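Local atomic coordinates of amine oxidase (Emericella nidulans, PDB entry 3PGB), a protein that probably oxidises primary amines to aldehydes as a copper amine oxidase, using a copper ion and a topaquinone cofactor in each subunit. Residues L109-K114 with Y355-R360. Residues are numbered along the deposited sequence; the frame is centred on the assembly and turned at random.
Sequences LHRPNK and YIAFNR
Arg111 reaches across to Ala357 and Asn359 with its guanidinium alone. CB points toward strand 352-359, and CG sits beside the backbone N, anti to the carbonyl carbon (chi1 -84°). From there the chain runs extended; CG, CD and NE carry the group across without a close approach to 355-360 of their own, the CA atoms of Arg111 and Ala357 being 9.7 Å apart. Contact begins at CZ, 3.4 Å from Asn359 ND2. That amide nitrogen lies over one face of the guanidinium, 3.4 Å from NH1 and 3.2 Å from NH2 of Arg111. The guanidinium and the Asn359 amide lie nearly parallel, their planes 17° apart, although the side chains cross at about a right angle. Both groups present donors here, so no hydrogen bond forms. Asn359 OD1 instead accepts from the backbone N of Thr362, which would help hold the amide with ND2 toward the arginine. Arg111 NH2 also meets Ala357 CB, obliquely, at 3.9 Å; the backbone N of Phe358 lies near the guanidinium plane, at its edge. This is a small packing contact between the loop following strand 102-110 and strand 352-359 of the enzyme domain. Arg111 also touches Phe367 on strand 363-371, the antiparallel neighbour of 352-359. Just beyond, Lys114 opens helix 114-122 and forms salt bridges with Asp541, Asp543 and Asp687 of a calcium site, a second link from the same length of chain.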
ATOM      1  N   LEU A 109      -6.948 -28.613  20.201  1.00 21.53           N
ATOM      2  CA  LEU A 109      -5.681 -28.696  20.903  1.00 21.70           C
ATOM      3  C   LEU A 109      -5.535 -27.462  21.761  1.00 22.07           C
ATOM      4  O   LEU A 109      -5.706 -26.338  21.283  1.00 22.02           O
ATOM      5  CB  LEU A 109      -4.501 -28.771  19.926  1.00 21.53           C
ATOM      6  CG  LEU A 109      -3.104 -28.823  20.562  1.00 21.18           C
ATOM      7  CD1 LEU A 109      -2.885 -30.148  21.274  1.00 20.61           C
ATOM      8  CD2 LEU A 109      -2.005 -28.583  19.525  1.00 20.79           C
ATOM      9  N   HIS A 110      -5.229 -27.667  23.033  1.00 22.51           N
ATOM     10  CA  HIS A 110      -4.796 -26.566  23.864  1.00 22.92           C
ATOM     11  C   HIS A 110      -3.364 -26.289  23.458  1.00 23.08           C
ATOM     12  O   HIS A 110      -2.526 -27.180  23.536  1.00 23.39           O
ATOM     13  CB  HIS A 110      -4.869 -26.927  25.343  1.00 22.95           C
ATOM     14  CG  HIS A 110      -4.306 -25.875  26.242  1.00 23.12           C
ATOM     15  ND1 HIS A 110      -4.999 -24.732  26.575  1.00 23.48           N
ATOM     16  CD2 HIS A 110      -3.113 -25.790  26.873  1.00 23.18           C
ATOM     17  CE1 HIS A 110      -4.260 -23.990  27.378  1.00 23.83           C
ATOM     18  NE2 HIS A 110      -3.111 -24.610  27.576  1.00 24.31           N
ATOM     19  N   ARG A 111      -3.083 -25.072  23.004  1.00 23.35           N
ATOM     20  CA  ARG A 111      -1.720 -24.720  22.602  1.00 23.52           C
ATOM     21  C   ARG A 111      -0.814 -24.648  23.816  1.00 23.68           C
ATOM     22  O   ARG A 111      -1.186 -24.067  24.836  1.00 23.75           O
ATOM     23  CB  ARG A 111      -1.686 -23.398  21.841  1.00 23.44           C
ATOM     24  CG  ARG A 111      -1.997 -23.561  20.377  1.00 23.74           C
ATOM     25  CD  ARG A 111      -2.277 -22.232  19.712  1.00 24.33           C
ATOM     26  NE  ARG A 111      -2.874 -22.416  18.390  1.00 24.49           N
ATOM     27  CZ  ARG A 111      -3.397 -21.441  17.651  1.00 24.00           C
ATOM     28  NH1 ARG A 111      -3.398 -20.188  18.087  1.00 24.08           N
ATOM     29  NH2 ARG A 111      -3.925 -21.725  16.466  1.00 24.12           N
ATOM     30  N   PRO A 112       0.377 -25.250  23.716  1.00 24.02           N
ATOM     31  CA  PRO A 112       1.267 -25.268  24.864  1.00 24.28           C
ATOM     32  C   PRO A 112       1.830 -23.886  25.163  1.00 24.44           C
ATOM     33  O   PRO A 112       1.933 -23.045  24.270  1.00 24.37           O
ATOM     34  CB  PRO A 112       2.381 -26.232  24.438  1.00 24.20           C
ATOM     35  CG  PRO A 112       2.381 -26.192  22.976  1.00 24.20           C
ATOM     36  CD  PRO A 112       0.962 -25.942  22.555  1.00 24.14           C
ATOM     37  N   ASN A 113       2.166 -23.666  26.427  1.00 24.65           N
ATOM     38  CA  ASN A 113       2.774 -22.425  26.859  1.00 24.90           C
ATOM     39  C   ASN A 113       4.112 -22.215  26.154  1.00 24.90           C
ATOM     40  O   ASN A 113       4.817 -23.178  25.840  1.00 24.74           O
ATOM     41  CB  ASN A 113       2.969 -22.444  28.382  1.00 25.08           C
ATOM     42  CG  ASN A 113       1.651 -22.432  29.147  1.00 25.57           C
ATOM     43  OD1 ASN A 113       0.631 -21.957  28.642  1.00 26.32           O
ATOM     44  ND2 ASN A 113       1.668 -22.951  30.371  1.00 25.60           N
ATOM     45  N   LYS A 114       4.455 -20.956  25.900  1.00 24.97           N
ATOM     46  CA  LYS A 114       5.730 -20.619  25.260  1.00 25.14           C
ATOM     47  C   LYS A 114       6.913 -21.146  26.078  1.00 25.47           C
ATOM     48  O   LYS A 114       7.921 -21.577  25.517  1.00 25.60           O
ATOM     49  CB  LYS A 114       5.844 -19.106  25.076  1.00 24.99           C
ATOM     50  CG  LYS A 114       7.052 -18.636  24.281  1.00 24.97           C
ATOM     51  CD  LYS A 114       7.091 -17.115  24.205  1.00 24.12           C
ATOM     52  CE  LYS A 114       8.374 -16.614  23.571  1.00 23.77           C
ATOM     53  NZ  LYS A 114       8.262 -15.181  23.175  1.00 23.17           N
ATOM     54  N   TYR A 355       6.076 -22.654  10.994  1.00 11.17           N
ATOM     55  CA  TYR A 355       5.044 -23.676  11.176  1.00 11.21           C
ATOM     56  C   TYR A 355       3.667 -23.057  10.993  1.00 11.42           C
ATOM     57  O   TYR A 355       3.436 -21.915  11.375  1.00 11.54           O
ATOM     58  CB  TYR A 355       5.120 -24.292  12.574  1.00 11.21           C
ATOM     59  CG  TYR A 355       6.336 -25.158  12.832  1.00 10.68           C
ATOM     60  CD1 TYR A 355       7.574 -24.589  13.086  1.00 11.08           C
ATOM     61  CD2 TYR A 355       6.239 -26.538  12.848  1.00 10.47           C
ATOM     62  CE1 TYR A 355       8.692 -25.370  13.342  1.00 11.56           C
ATOM     63  CE2 TYR A 355       7.351 -27.338  13.100  1.00 11.12           C
ATOM     64  CZ  TYR A 355       8.577 -26.750  13.348  1.00 12.14           C
ATOM     65  OH  TYR A 355       9.684 -27.541  13.594  1.00 12.49           O
ATOM     66  N   ILE A 356       2.756 -23.831  10.423  1.00 11.77           N
ATOM     67  CA  ILE A 356       1.367 -23.432  10.243  1.00 11.99           C
ATOM     68  C   ILE A 356       0.530 -24.000  11.387  1.00 12.32           C
ATOM     69  O   ILE A 356       0.681 -25.161  11.767  1.00 12.21           O
ATOM     70  CB  ILE A 356       0.827 -23.954   8.889  1.00 12.17           C
ATOM     71  CG1 ILE A 356       1.547 -23.253   7.732  1.00 12.38           C
ATOM     72  CG2 ILE A 356      -0.681 -23.761   8.765  1.00 11.67           C
ATOM     73  CD1 ILE A 356       1.242 -23.873   6.374  1.00 12.69           C
ATOM     74  N   ALA A 357      -0.335 -23.162  11.948  1.00 12.83           N
ATOM     75  CA  ALA A 357      -1.311 -23.588  12.948  1.00 12.87           C
ATOM     76  C   ALA A 357      -2.686 -23.106  12.524  1.00 13.11           C
ATOM     77  O   ALA A 357      -2.800 -22.183  11.720  1.00 13.02           O
ATOM     78  CB  ALA A 357      -0.950 -23.041  14.307  1.00 12.83           C
ATOM     79  N   PHE A 358      -3.728 -23.732  13.058  1.00 13.66           N
ATOM     80  CA  PHE A 358      -5.091 -23.412  12.645  1.00 14.31           C
ATOM     81  C   PHE A 358      -6.118 -23.785  13.706  1.00 14.85           C
ATOM     82  O   PHE A 358      -6.160 -24.930  14.146  1.00 15.30           O
ATOM     83  CB  PHE A 358      -5.415 -24.150  11.344  1.00 14.33           C
ATOM     84  CG  PHE A 358      -6.610 -23.610  10.619  1.00 14.10           C
ATOM     85  CD1 PHE A 358      -7.871 -24.136  10.839  1.00 14.56           C
ATOM     86  CD2 PHE A 358      -6.469 -22.583   9.706  1.00 14.35           C
ATOM     87  CE1 PHE A 358      -8.977 -23.637  10.163  1.00 14.71           C
ATOM     88  CE2 PHE A 358      -7.565 -22.080   9.028  1.00 14.61           C
ATOM     89  CZ  PHE A 358      -8.819 -22.611   9.250  1.00 14.55           C
ATOM     90  N   ASN A 359      -6.949 -22.827  14.111  1.00 15.41           N
ATOM     91  CA  ASN A 359      -8.039 -23.116  15.048  1.00 15.84           C
ATOM     92  C   ASN A 359      -9.392 -22.590  14.581  1.00 16.17           C
ATOM     93  O   ASN A 359      -9.486 -21.913  13.560  1.00 16.45           O
ATOM     94  CB  ASN A 359      -7.703 -22.625  16.468  1.00 15.84           C
ATOM     95  CG  ASN A 359      -7.516 -21.127  16.557  1.00 16.15           C
ATOM     96  OD1 ASN A 359      -8.067 -20.358  15.763  1.00 17.59           O
ATOM     97  ND2 ASN A 359      -6.737 -20.701  17.544  1.00 15.86           N
ATOM     98  N   ARG A 360     -10.434 -22.951  15.326  1.00 16.78           N
ATOM     99  CA  ARG A 360     -11.813 -22.532  15.061  1.00 17.13           C
ATOM    100  C   ARG A 360     -12.000 -21.019  15.228  1.00 17.29           C
ATOM    101  O   ARG A 360     -12.677 -20.386  14.428  1.00 17.48           O
ATOM    102  CB  ARG A 360     -12.782 -23.346  15.962  1.00 17.29           C
ATOM    103  CG  ARG A 360     -13.925 -22.592  16.691  1.00 18.18           C
ATOM    104  CD  ARG A 360     -15.045 -22.212  15.767  1.00 19.63           C
ATOM    105  NE  ARG A 360     -16.343 -22.009  16.424  1.00 20.65           N
ATOM    106  CZ  ARG A 360     -16.703 -20.931  17.123  1.00 21.26           C
ATOM    107  NH1 ARG A 360     -15.863 -19.930  17.348  1.00 21.47           N
ATOM    108  NH2 ARG A 360     -17.926 -20.865  17.625  1.00 22.80           N
TER